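Local coordinates for protein alternansucrase (Leuconostoc mesenteroides, PDB 6HVG) that is a large multidomain enzyme of glycoside hydrolase family 70, with a TIM-type barrel, a bound calcium ion and flanking choline-binding-like repeats, at residues L944-D949 against D953-D958; F980-Q983 against I987-Y990. One frame throughout, in Å; residues are numbered along the deposited sequence.

In the fold
Contacts 1 and 2 are two beta hairpins of one large antiparallel sheet system, their centres about 12 Å apart and both far from the centre of the chain. Contact 1 comes first in the sequence, pairing strand 940-947 with strand 952-954, and contact 2 follows, pairing strand 977-982 with strand 987-991; strand 962-965, which pairs with both 940-947 and 977-982, lies between them. The hydroxyl of Tyr-990 in contact 2 is probably hydrogen-bonded to the carbonyl of Ser-947 in contact 1. Both hairpins fall in sequence between barrel strands 821-825 and 1045-1047, which is consistent with the beta-sandwich domain C of family 70 enzymes.

Contact 1 of 2, residues L944-D949 against D953-D958; sequences LVLSND and DVYDSD
Leu-946 and Asp-953 pair as the hydrogen-bonded rung of an antiparallel hairpin: Leu-946 N donates to Asp-953 O (3.1 Å), and Asp-953 N returns a more bent bond to Leu-946 O (2.9 Å, 143° at the hydrogen). One residue further from the turn, Val-945 faces Val-954 in a non-hydrogen-bonded pair, and then Tyr-955 N gives a nearly straight bond to Leu-944 O. The tight part is these closely bonded backbones together with Leu-944, Val-945 and Leu-946, all buried. The two valines project in parallel, Val-945 CG2 4.1 Å from Val-954 CG2.

The open side is that of Asn-948, Asp-953 and Tyr-955; Leu-946 is the buried member of the face it shares with Asp-953. Tyr-955 turns CG away from its carbonyl carbon (chi1 -59°), which lays CD2 3.8 Å from Leu-944 O, while CE2 stays 4.4 Å from Leu-946 CD1. Near the turn, the Asn-948 side chain lies roughly perpendicular to that of Asp-953, ND2 being 3.1 Å from Asp-953 OD2 with the amide and carboxylate planes 57° apart. Asn-948 OD1 accepts from the backbone of Ser-950, making an Asx turn, and from Gly-951.

Helix 844-857 covers both valines through Val-846 and Leu-944 through Ala-853. Leu-946 packs on Tyr-1003 and Trp-1007 of strand 1003-1009, which runs along the other edge of strand 940-947, where Leu-944 and Val-945 both face Val-1006 in a classic beta bulge.

Contact 2 of 2, residues F980-Q983 against I987-Y990; sequences FVKQ and IINY
The Phe-980 ring leans on the root of Tyr-990: its CE2 lies 3.6 Å from Tyr-990 CB and 3.9 Å from Tyr-990 CD2. The two side chains meet at a slant, the CD2-CE2 part of the Phe-980 ring lying against CB and CD2 of the tyrosine. The backbone alone carries Tyr-990 CB to this spot; with CG anti to the backbone nitrogen (chi1 -172°), the phenol ring then swings round until CD2 also comes close to Phe-980 CE2.

On the same face, Ile-988 is the direct cross-strand neighbour of Phe-980, with Phe-980 CB and Ile-988 CB 4.4 Å apart. The lysine chain of Lys-982, stretched out past CG, runs alongside the CG1-CD1 branch of Ile-988. The contact is made by its hydrocarbon part: Lys-982 CG is 4.0 Å from Ile-988 CG1, and Lys-982 CE is 3.8 Å from Ile-988 CD1.

Val-981 and Ile-987 occupy the opposite, exposed face as a non-hydrogen-bonded pair. Their side chains also meet at an angle, through a single light touch of Val-981 CG1 on Ile-987 CG1 at 4.2 Å.

Backbone bonds in both directions between Phe-980 and Ile-988 hold this antiparallel hairpin together. Phe-980 N donates to Ile-988 O at 2.7 Å, and Ile-988 N donates to Phe-980 O. The short strand axes are 143° apart in direction, well away from a strictly antiparallel course.

Strand 962-965 borders the other edge of strand 977-982, with Val-981 and Thr-963 joined through their backbones. Phe-980 packs on Pro-962 and Leu-964 of that strand and meets Trp-1007 of strand 1003-1009 edge-to-face.

Contact 1 of 2, residues L944-D949 against D953-D958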
# COMPACT_ATOMS: atom_id res chain seq x y z
N LEU A 944 -10.60 29.75 29.46
CA LEU A 944 -10.96 29.84 28.05
C LEU A 944 -11.79 28.61 27.63
O LEU A 944 -12.74 28.72 26.85
CB LEU A 944 -9.69 29.91 27.21
CG LEU A 944 -9.85 30.15 25.71
CD1 LEU A 944 -10.16 31.63 25.43
CD2 LEU A 944 -8.59 29.74 24.99
N VAL A 945 -11.43 27.47 28.20
CA VAL A 945 -11.94 26.18 27.79
C VAL A 945 -11.87 25.23 29.00
O VAL A 945 -10.80 25.10 29.61
CB VAL A 945 -11.09 25.66 26.61
CG1 VAL A 945 -10.92 24.15 26.60
CG2 VAL A 945 -11.67 26.15 25.28
N LEU A 946 -13.00 24.61 29.35
CA LEU A 946 -13.07 23.59 30.43
C LEU A 946 -13.93 22.40 30.05
O LEU A 946 -15.07 22.57 29.61
CB LEU A 946 -13.64 24.18 31.70
CG LEU A 946 -12.74 25.07 32.54
CD1 LEU A 946 -13.54 25.55 33.72
CD2 LEU A 946 -11.48 24.35 33.02
N SER A 947 -13.39 21.19 30.22
CA SER A 947 -14.12 19.97 29.88
C SER A 947 -15.11 19.54 30.98
O SER A 947 -14.94 19.89 32.13
CB SER A 947 -13.13 18.83 29.59
OG SER A 947 -12.37 18.50 30.73
N ASN A 948 -16.12 18.78 30.58
CA ASN A 948 -17.11 18.24 31.51
C ASN A 948 -17.73 17.00 30.88
O ASN A 948 -17.32 16.57 29.80
CB ASN A 948 -18.16 19.30 31.85
CG ASN A 948 -18.92 19.81 30.62
OD1 ASN A 948 -19.56 19.02 29.90
ND2 ASN A 948 -18.86 21.12 30.38
N ASP A 949 -18.74 16.42 31.54
CA ASP A 949 -19.24 15.10 31.15
C ASP A 949 -20.09 15.04 29.88
O ASP A 949 -20.34 13.94 29.34
CB ASP A 949 -19.97 14.48 32.35
CG ASP A 949 -19.02 14.18 33.52
OD1 ASP A 949 -17.92 13.61 33.27
OD2 ASP A 949 -19.35 14.53 34.68
N ASP A 953 -16.92 23.26 27.50
CA ASP A 953 -17.42 24.63 27.48
C ASP A 953 -16.34 25.56 26.94
O ASP A 953 -15.17 25.39 27.23
CB ASP A 953 -17.82 25.10 28.88
CG ASP A 953 -19.07 24.40 29.41
OD1 ASP A 953 -19.97 24.04 28.61
OD2 ASP A 953 -19.17 24.22 30.65
N VAL A 954 -16.78 26.54 26.16
CA VAL A 954 -15.90 27.56 25.57
C VAL A 954 -16.35 28.95 26.06
O VAL A 954 -17.52 29.30 25.96
CB VAL A 954 -15.97 27.50 24.03
CG1 VAL A 954 -15.24 28.68 23.40
CG2 VAL A 954 -15.41 26.17 23.53
N TYR A 955 -15.40 29.74 26.56
CA TYR A 955 -15.72 31.06 27.10
C TYR A 955 -15.11 32.14 26.22
O TYR A 955 -13.89 32.23 26.10
CB TYR A 955 -15.20 31.17 28.55
CG TYR A 955 -15.80 30.12 29.46
CD1 TYR A 955 -17.13 30.19 29.84
CD2 TYR A 955 -15.04 29.05 29.91
CE1 TYR A 955 -17.70 29.21 30.65
CE2 TYR A 955 -15.61 28.06 30.70
CZ TYR A 955 -16.93 28.16 31.08
OH TYR A 955 -17.49 27.21 31.89
N ASP A 956 -15.97 32.95 25.60
CA ASP A 956 -15.54 33.88 24.54
C ASP A 956 -14.91 35.16 25.08
O ASP A 956 -14.13 35.80 24.37
CB ASP A 956 -16.71 34.23 23.62
CG ASP A 956 -17.47 32.99 23.14
OD1 ASP A 956 -16.81 31.95 22.89
OD2 ASP A 956 -18.72 33.03 23.04
N SER A 957 -15.25 35.52 26.32
CA SER A 957 -14.71 36.72 26.95
C SER A 957 -14.64 36.59 28.49
O SER A 957 -15.17 35.63 29.05
CB SER A 957 -15.59 37.90 26.58
OG SER A 957 -16.94 37.62 26.89
N ASP A 958 -14.01 37.55 29.16
CA ASP A 958 -13.74 37.45 30.60
C ASP A 958 -15.01 37.38 31.45
O ASP A 958 -15.04 36.68 32.47
CB ASP A 958 -12.91 38.64 31.06
CG ASP A 958 -11.51 38.65 30.50
OD1 ASP A 958 -11.02 37.58 30.08
OD2 ASP A 958 -10.87 39.74 30.49

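Contact 2 of 2, residues F980-Q983 against I987-Y990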
# COMPACT_ATOMS: atom_id res chain seq x y z
N PHE A 980 -15.16 28.23 41.99
CA PHE A 980 -14.66 29.40 41.26
C PHE A 980 -15.71 30.47 41.30
O PHE A 980 -16.91 30.17 41.33
CB PHE A 980 -14.42 29.08 39.78
CG PHE A 980 -13.42 27.99 39.54
CD1 PHE A 980 -12.17 28.01 40.14
CD2 PHE A 980 -13.72 26.95 38.67
CE1 PHE A 980 -11.26 27.02 39.89
CE2 PHE A 980 -12.82 25.96 38.42
CZ PHE A 980 -11.58 25.99 39.03
N VAL A 981 -15.27 31.72 41.26
CA VAL A 981 -16.22 32.81 41.20
C VAL A 981 -16.06 33.54 39.88
O VAL A 981 -14.96 33.82 39.46
CB VAL A 981 -16.12 33.77 42.43
CG1 VAL A 981 -15.98 32.98 43.73
CG2 VAL A 981 -14.96 34.76 42.30
N LYS A 982 -17.17 33.83 39.23
CA LYS A 982 -17.19 34.74 38.10
C LYS A 982 -16.84 36.15 38.55
O LYS A 982 -17.06 36.50 39.70
CB LYS A 982 -18.58 34.77 37.49
CG LYS A 982 -19.03 33.51 36.77
CD LYS A 982 -20.18 33.81 35.82
CE LYS A 982 -20.66 32.57 35.07
NZ LYS A 982 -21.57 32.95 33.96
N GLN A 983 -16.28 36.96 37.66
CA GLN A 983 -15.81 38.28 38.06
C GLN A 983 -16.94 39.16 38.60
O GLN A 983 -16.76 39.89 39.58
CB GLN A 983 -15.03 38.96 36.93
CG GLN A 983 -15.77 39.22 35.63
CD GLN A 983 -14.88 39.86 34.56
OE1 GLN A 983 -13.66 39.87 34.70
NE2 GLN A 983 -15.48 40.39 33.51
N ILE A 987 -21.00 32.36 41.64
CA ILE A 987 -20.11 31.27 42.07
C ILE A 987 -20.34 30.02 41.21
O ILE A 987 -21.48 29.63 40.96
CB ILE A 987 -20.38 30.90 43.55
CG1 ILE A 987 -19.98 32.08 44.47
CG2 ILE A 987 -19.66 29.61 43.95
CD1 ILE A 987 -20.34 31.90 45.94
N ILE A 988 -19.25 29.39 40.78
CA ILE A 988 -19.30 28.19 39.92
C ILE A 988 -18.60 26.99 40.57
O ILE A 988 -17.51 27.14 41.16
CB ILE A 988 -18.58 28.48 38.57
CG1 ILE A 988 -19.19 29.70 37.86
CG2 ILE A 988 -18.58 27.24 37.68
CD1 ILE A 988 -20.51 29.42 37.18
N ASN A 989 -19.18 25.79 40.43
CA ASN A 989 -18.59 24.57 40.95
C ASN A 989 -18.04 23.69 39.85
O ASN A 989 -18.75 23.40 38.89
CB ASN A 989 -19.61 23.72 41.69
CG ASN A 989 -20.10 24.33 42.99
OD1 ASN A 989 -19.37 25.03 43.72
ND2 ASN A 989 -21.34 24.04 43.30
N TYR A 990 -16.81 23.19 40.02
CA TYR A 990 -16.13 22.43 38.95
C TYR A 990 -15.16 21.39 39.52
O TYR A 990 -14.27 21.70 40.31
CB TYR A 990 -15.37 23.39 38.03
CG TYR A 990 -14.78 22.75 36.79
CD1 TYR A 990 -15.57 22.42 35.71
CD2 TYR A 990 -13.40 22.49 36.71
CE1 TYR A 990 -15.01 21.86 34.57
CE2 TYR A 990 -12.84 21.92 35.57
CZ TYR A 990 -13.64 21.61 34.51
OH TYR A 990 -13.08 21.06 33.40